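Local coordinates for BH2621 protein (Bacillus halodurans, PDB 2QML) that is of unknown function but has a GNAT acetyltransferase fold and is predicted to be an N-acyltransferase of siderophore biosynthesis, at residues V13-H16 with V17-K20; V55-K58 with K59-Q62; L65-D68 with H69-L72. All blocks are in the same frame, centred on the assembly; numbering follows the deposited sequence. Where two conformers were deposited one is given.

Interaction 1 of 3, residues V13-H16 with V17-K20; sequences VFDH and VVNK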
# COMPACT_ATOMS: atom_id res chain seq x y z
N VAL A 13 -15.00 3.47 -4.94
CA VAL A 13 -15.94 2.41 -4.58
C VAL A 13 -16.67 2.77 -3.30
O VAL A 13 -16.20 3.57 -2.48
CB VAL A 13 -15.27 1.03 -4.41
CG1 VAL A 13 -14.58 0.62 -5.74
CG2 VAL A 13 -14.26 1.01 -3.19
N PHE A 14 -17.84 2.19 -3.14
CA PHE A 14 -18.55 2.26 -1.88
C PHE A 14 -18.16 1.03 -1.08
O PHE A 14 -17.98 -0.05 -1.65
CB PHE A 14 -20.05 2.25 -2.07
CG PHE A 14 -20.80 2.51 -0.80
CD1 PHE A 14 -20.79 3.76 -0.24
CD2 PHE A 14 -21.53 1.51 -0.20
CE1 PHE A 14 -21.48 4.00 0.91
CE2 PHE A 14 -22.26 1.74 0.96
CZ PHE A 14 -22.22 3.00 1.51
N ASP A 15 -17.94 1.19 0.21
CA ASP A 15 -17.76 0.02 1.08
C ASP A 15 -18.90 -0.02 2.09
O ASP A 15 -19.00 0.84 2.97
CB ASP A 15 -16.42 -0.01 1.77
CG ASP A 15 -16.23 -1.30 2.52
OD1 ASP A 15 -16.71 -1.40 3.65
OD2 ASP A 15 -15.67 -2.24 1.94
N HIS A 16 -19.76 -1.01 1.95
CA HIS A 16 -20.97 -1.09 2.74
C HIS A 16 -20.66 -1.54 4.17
O HIS A 16 -21.47 -1.30 5.04
CB HIS A 16 -22.04 -2.00 2.09
CG HIS A 16 -21.80 -3.47 2.27
ND1 HIS A 16 -22.31 -4.17 3.33
CD2 HIS A 16 -21.09 -4.37 1.53
CE1 HIS A 16 -21.91 -5.43 3.26
NE2 HIS A 16 -21.19 -5.58 2.16
N VAL A 17 -19.52 -2.17 4.41
CA VAL A 17 -19.16 -2.62 5.75
C VAL A 17 -18.88 -1.43 6.68
O VAL A 17 -19.41 -1.41 7.81
CB VAL A 17 -17.99 -3.64 5.72
CG1 VAL A 17 -17.61 -4.05 7.14
CG2 VAL A 17 -18.37 -4.85 4.88
N VAL A 18 -18.07 -0.47 6.25
CA VAL A 18 -17.78 0.73 7.03
C VAL A 18 -18.71 1.90 6.64
O VAL A 18 -18.69 2.96 7.28
CB VAL A 18 -16.29 1.15 6.93
CG1 VAL A 18 -15.39 0.04 7.52
CG2 VAL A 18 -15.85 1.51 5.51
N ASN A 19 -19.52 1.68 5.61
CA ASN A 19 -20.47 2.66 5.09
C ASN A 19 -19.75 3.98 4.69
O ASN A 19 -20.07 5.07 5.17
CB ASN A 19 -21.58 2.90 6.12
CG ASN A 19 -22.79 3.49 5.53
OD1 ASN A 19 -23.35 2.95 4.57
ND2 ASN A 19 -23.27 4.57 6.15
N LYS A 20 -18.74 3.84 3.85
CA LYS A 20 -17.96 4.95 3.39
C LYS A 20 -17.67 4.84 1.90
O LYS A 20 -17.65 3.74 1.33
CB LYS A 20 -16.59 4.97 4.05
CG LYS A 20 -16.53 5.00 5.54
CD LYS A 20 -17.05 6.27 6.10
CE LYS A 20 -16.93 6.18 7.60
NZ LYS A 20 -17.57 7.37 8.16
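Asp15 turns its carboxylate in over the turn that follows it, and OD1 collects two backbone amides there. The firmer bond comes from Val18 N, at 3.1 Å from Asp15 OD1 and nearly straight at 163°; it meets the oxygen almost end-on, in line with its C-O bond. Val17 N is 3.0 Å from the same OD1 but badly aligned, a weak bond at best. Asp15 has CG anti to the backbone N (chi1 -173°), which brings OD1 within reach of the amides of Val17 and Val18. Val18 crosses Asp15 obliquely and brings CG2 to 3.6 Å from Asp15 OD1. The other oxygen, OD2, faces helix 183-194, where Lys194 forms a salt bridge with it and Trp193 gives a hydrogen bond from its indole nitrogen.

The turn is a beta hairpin linking strand 11-15, at one border of the GNAT sheet, to strand 20-26. It closes on a G1 beta bulge, in which Asn19, with positive phi, and Lys20 both face Asp15. The antiparallel hydrogen-bonded pair of Asp15 and Lys20 joins Asp15 N to Lys20 O at 2.8 Å and Lys20 N to Asp15 O at 3.1 Å.

Two rings complete the contact. Phe14 points the edge of its ring at the amide of Asn19, the two planes almost perpendicular (88°), with CZ 3.3 Å from Asn19 OD1. At the start of the turn, Val17 CG2 rests over one face of the His16 imidazole in a CH-pi contact, 4.1 Å from the ring centroid, while His16 NE2 hydrogen-bonds to the carbonyl oxygen of Lys194.

Interaction 2 of 3, residues V55-K58 with K59-Q62; sequences VDYK and KHLQ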
# COMPACT_ATOMS: atom_id res chain seq x y z
N VAL A 55 12.11 20.90 0.69
CA VAL A 55 12.84 21.02 -0.56
C VAL A 55 13.30 19.65 -1.08
O VAL A 55 13.20 19.35 -2.26
CB VAL A 55 14.04 22.05 -0.45
CG1 VAL A 55 15.15 21.58 0.51
CG2 VAL A 55 14.62 22.32 -1.82
N ASP A 56 13.77 18.82 -0.17
CA ASP A 56 14.23 17.48 -0.52
C ASP A 56 13.05 16.58 -0.83
O ASP A 56 13.10 15.79 -1.80
CB ASP A 56 15.03 16.91 0.59
CG ASP A 56 16.28 17.71 0.86
OD1 ASP A 56 16.96 18.23 -0.08
OD2 ASP A 56 16.56 17.84 2.09
N TYR A 57 12.00 16.64 0.01
CA TYR A 57 10.82 15.82 -0.22
C TYR A 57 10.24 16.12 -1.61
O TYR A 57 9.87 15.19 -2.30
CB TYR A 57 9.75 15.92 0.91
CG TYR A 57 8.70 14.86 0.69
CD1 TYR A 57 8.97 13.52 0.93
CD2 TYR A 57 7.46 15.21 0.15
CE1 TYR A 57 8.02 12.56 0.68
CE2 TYR A 57 6.53 14.25 -0.13
CZ TYR A 57 6.82 12.94 0.14
OH TYR A 57 5.86 12.04 -0.19
N LYS A 58 10.21 17.38 -2.02
CA LYS A 58 9.76 17.76 -3.36
C LYS A 58 10.55 17.03 -4.47
O LYS A 58 9.96 16.43 -5.39
CB LYS A 58 9.86 19.29 -3.54
CG LYS A 58 8.78 20.06 -2.84
CD LYS A 58 8.92 21.60 -3.06
CE LYS A 58 7.79 22.39 -2.38
NZ LYS A 58 8.02 23.87 -2.39
N LYS A 59 11.88 17.02 -4.34
CA LYS A 59 12.77 16.38 -5.31
C LYS A 59 12.53 14.87 -5.33
O LYS A 59 12.58 14.24 -6.39
CB LYS A 59 14.26 16.70 -5.03
CG LYS A 59 14.70 18.18 -4.97
CD LYS A 59 16.26 18.36 -4.90
CE LYS A 59 16.74 19.79 -4.43
NZ LYS A 59 18.25 19.96 -4.52
N HIS A 60 12.33 14.28 -4.16
CA HIS A 60 12.03 12.87 -4.09
C HIS A 60 10.68 12.53 -4.73
O HIS A 60 10.57 11.58 -5.50
CB HIS A 60 12.07 12.40 -2.63
CG HIS A 60 11.39 11.08 -2.43
ND1 HIS A 60 11.94 9.89 -2.86
CD2 HIS A 60 10.20 10.77 -1.86
CE1 HIS A 60 11.09 8.92 -2.59
NE2 HIS A 60 10.06 9.41 -1.95
N LEU A 61 9.65 13.27 -4.36
CA LEU A 61 8.33 13.01 -4.90
C LEU A 61 8.34 13.14 -6.43
O LEU A 61 7.78 12.28 -7.13
CB LEU A 61 7.30 13.95 -4.26
CG LEU A 61 5.84 13.65 -4.64
CD1 LEU A 61 5.47 12.24 -4.22
CD2 LEU A 61 4.85 14.72 -4.05
N GLN A 62 8.98 14.16 -6.95
CA GLN A 62 9.12 14.33 -8.41
C GLN A 62 9.77 13.14 -9.08
O GLN A 62 9.28 12.65 -10.09
CB GLN A 62 9.90 15.61 -8.63
CG GLN A 62 9.97 16.13 -9.99
CD GLN A 62 10.57 17.49 -9.95
OE1 GLN A 62 11.71 17.67 -9.49
NE2 GLN A 62 9.81 18.48 -10.38
O HOH W 1 6.91 9.67 -1.07
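Tyr57 and His60 lie one helical turn apart and bring their rings together obliquely, the planes 51° apart and Tyr57 CE1 3.8 Å from His60 CD2. The phenol carbon comes in at the rim of the imidazole, close to its plane. A water joins the far ends of the two rings, 2.7 Å from Tyr57 OH and a longer 3.3 Å from His60 NE2, where it sits in the imidazole plane. Tyr57 has CG anti to the backbone N (chi1 -170°), which carries its ring toward His60 and Leu61. Leu61 packs beside the same tyrosine, its CB 4.2 Å from Tyr57 CE2.

All of this rides on helix 54-65 of the GNAT domain, where successive i to i+4 bonds fix the spacing: His60 N to Asp56 O, Leu61 N to Tyr57 O at 2.8 Å, and Gln62 N to Lys58 O. The bond from Lys59 N to Val55 O is weak, 3.4 Å long, and in one of its two conformers the extended Lys59 chain runs past that carbonyl with CG close to the oxygen.

Farther out, Tyr57 packs against Val32, Leu35 and His36 of helix 32-38 and against Met39 and Ile52 of neighbouring loops. The imidazole of His60 in turn meets the ring of Phe64, one turn on, and Leu50 of a nearby loop.

Interaction 3 of 3, residues L65-D68 with H69-L72; sequences LNDD and HQTL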
# COMPACT_ATOMS: atom_id res chain seq x y z
N LEU A 65 7.32 10.21 -9.05
CA LEU A 65 6.22 10.45 -10.02
C LEU A 65 6.66 10.19 -11.45
O LEU A 65 5.83 9.83 -12.29
CB LEU A 65 5.65 11.84 -9.86
CG LEU A 65 4.78 12.12 -8.61
CD1 LEU A 65 4.46 13.59 -8.47
CD2 LEU A 65 3.48 11.25 -8.55
N ASN A 66 7.95 10.33 -11.75
CA ASN A 66 8.49 10.07 -13.08
C ASN A 66 9.01 8.63 -13.23
O ASN A 66 9.56 8.31 -14.27
CB ASN A 66 9.61 11.09 -13.40
CG ASN A 66 9.14 12.57 -13.39
OD1 ASN A 66 7.98 12.88 -13.62
ND2 ASN A 66 10.10 13.51 -13.15
N ASP A 67 8.83 7.76 -12.23
CA ASP A 67 9.31 6.36 -12.17
C ASP A 67 8.24 5.48 -12.78
O ASP A 67 7.10 5.45 -12.31
CB ASP A 67 9.61 5.95 -10.73
CG ASP A 67 10.05 4.48 -10.55
OD1 ASP A 67 9.70 3.60 -11.34
OD2 ASP A 67 10.72 4.21 -9.52
N ASP A 68 8.64 4.71 -13.79
CA ASP A 68 7.67 3.95 -14.57
C ASP A 68 7.26 2.60 -14.01
O ASP A 68 6.30 2.03 -14.50
CB ASP A 68 8.23 3.80 -16.02
CG ASP A 68 8.08 5.10 -16.85
OD1 ASP A 68 7.10 5.86 -16.62
OD2 ASP A 68 8.93 5.33 -17.75
N HIS A 69 7.97 2.08 -13.02
CA HIS A 69 7.58 0.79 -12.44
C HIS A 69 6.57 0.94 -11.31
O HIS A 69 6.17 -0.08 -10.76
CB HIS A 69 8.84 -0.01 -11.96
CG HIS A 69 9.18 0.07 -10.48
ND1 HIS A 69 9.75 1.18 -9.89
CD2 HIS A 69 9.16 -0.89 -9.51
CE1 HIS A 69 9.99 0.93 -8.61
NE2 HIS A 69 9.65 -0.32 -8.35
N GLN A 70 6.16 2.17 -10.97
CA GLN A 70 5.23 2.37 -9.88
C GLN A 70 4.20 3.48 -10.11
O GLN A 70 4.36 4.35 -10.95
CB GLN A 70 5.99 2.62 -8.57
CG GLN A 70 6.80 3.93 -8.50
CD GLN A 70 7.48 4.09 -7.17
OE1 GLN A 70 6.93 3.72 -6.14
NE2 GLN A 70 8.69 4.63 -7.19
N THR A 71 3.11 3.38 -9.33
CA THR A 71 2.01 4.34 -9.29
C THR A 71 1.87 4.81 -7.86
O THR A 71 1.83 3.98 -6.95
CB THR A 71 0.67 3.70 -9.73
OG1 THR A 71 0.86 3.13 -11.01
CG2 THR A 71 -0.46 4.73 -9.79
N LEU A 72 1.89 6.12 -7.65
CA LEU A 72 1.66 6.75 -6.35
C LEU A 72 0.23 7.20 -6.26
O LEU A 72 -0.24 7.94 -7.17
CB LEU A 72 2.56 7.95 -6.12
CG LEU A 72 3.99 7.64 -5.67
CD1 LEU A 72 4.72 6.63 -6.56
CD2 LEU A 72 4.77 8.96 -5.59
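Asp67 and His69 meet within the type I beta turn from Asp67 to Gln70, which carries the chain from the end of helix 54-65 into strand 70-77 of the GNAT sheet. The close-fitting part centres on Asp67 OD1, gripped by two donors of one residue: His69 ND1 at 2.8 Å and His69 N at 2.9 Å. The ring nitrogen reaches OD1 from its syn side, somewhat out of the carboxylate plane, with the oxygen lying almost in the plane of the imidazole; the backbone amide approaches nearly in line with the C-O bond. Carboxylate and ring are turned 32° from each other. Asp67 takes up this position by holding CG anti to its own N (chi1 177°), which swings the carboxylate back over the turn. Because His69 NE2 is hydrogen-bonded to Asp93 OD1, the imidazole is held at both nitrogens and its flip is fixed.

The grip slackens toward Gln70: in one of its two conformers NE2 makes a weak bond to Asp67 OD2 at 3.1 Å, amide and carboxylate planes standing steeply to each other (76°). On the solvent side Asp68 is exposed, and its CB lies against His69 N, 3.5 Å away. Lys7 NZ, from the N-terminal segment, hydrogen-bonds to both Asp67 O and Gln70 O. At the base of the turn the contact becomes purely apolar: Leu65 and Leu72 cross at about a right angle and touch through one methyl each, Leu65 CD2 4.0 Å from Leu72 CD2.

How the interactions relate
Interactions 2 and 3 adjoin: helix 54-65 carries the first and leads into the turn of the second, and the two meet where Leu61 CD1 packs 3.6 Å from Leu72 CD2, fastening the helix to strand 70-77. Interaction 1 is remote, its centre 34 Å from that of interaction 2 and 28 Å from that of interaction 3, yet it reaches the same sheet as interaction 3, at the border strand. It is a surface contact, whereas the other two are partly buried. An aspartate carboxylate organises the turn through two backbone amides, one of them weakly, in 13-20, and through one amide and an imidazole in 65-72; along 55-62 helical bonds, aromatic rings and a bridging water do the work.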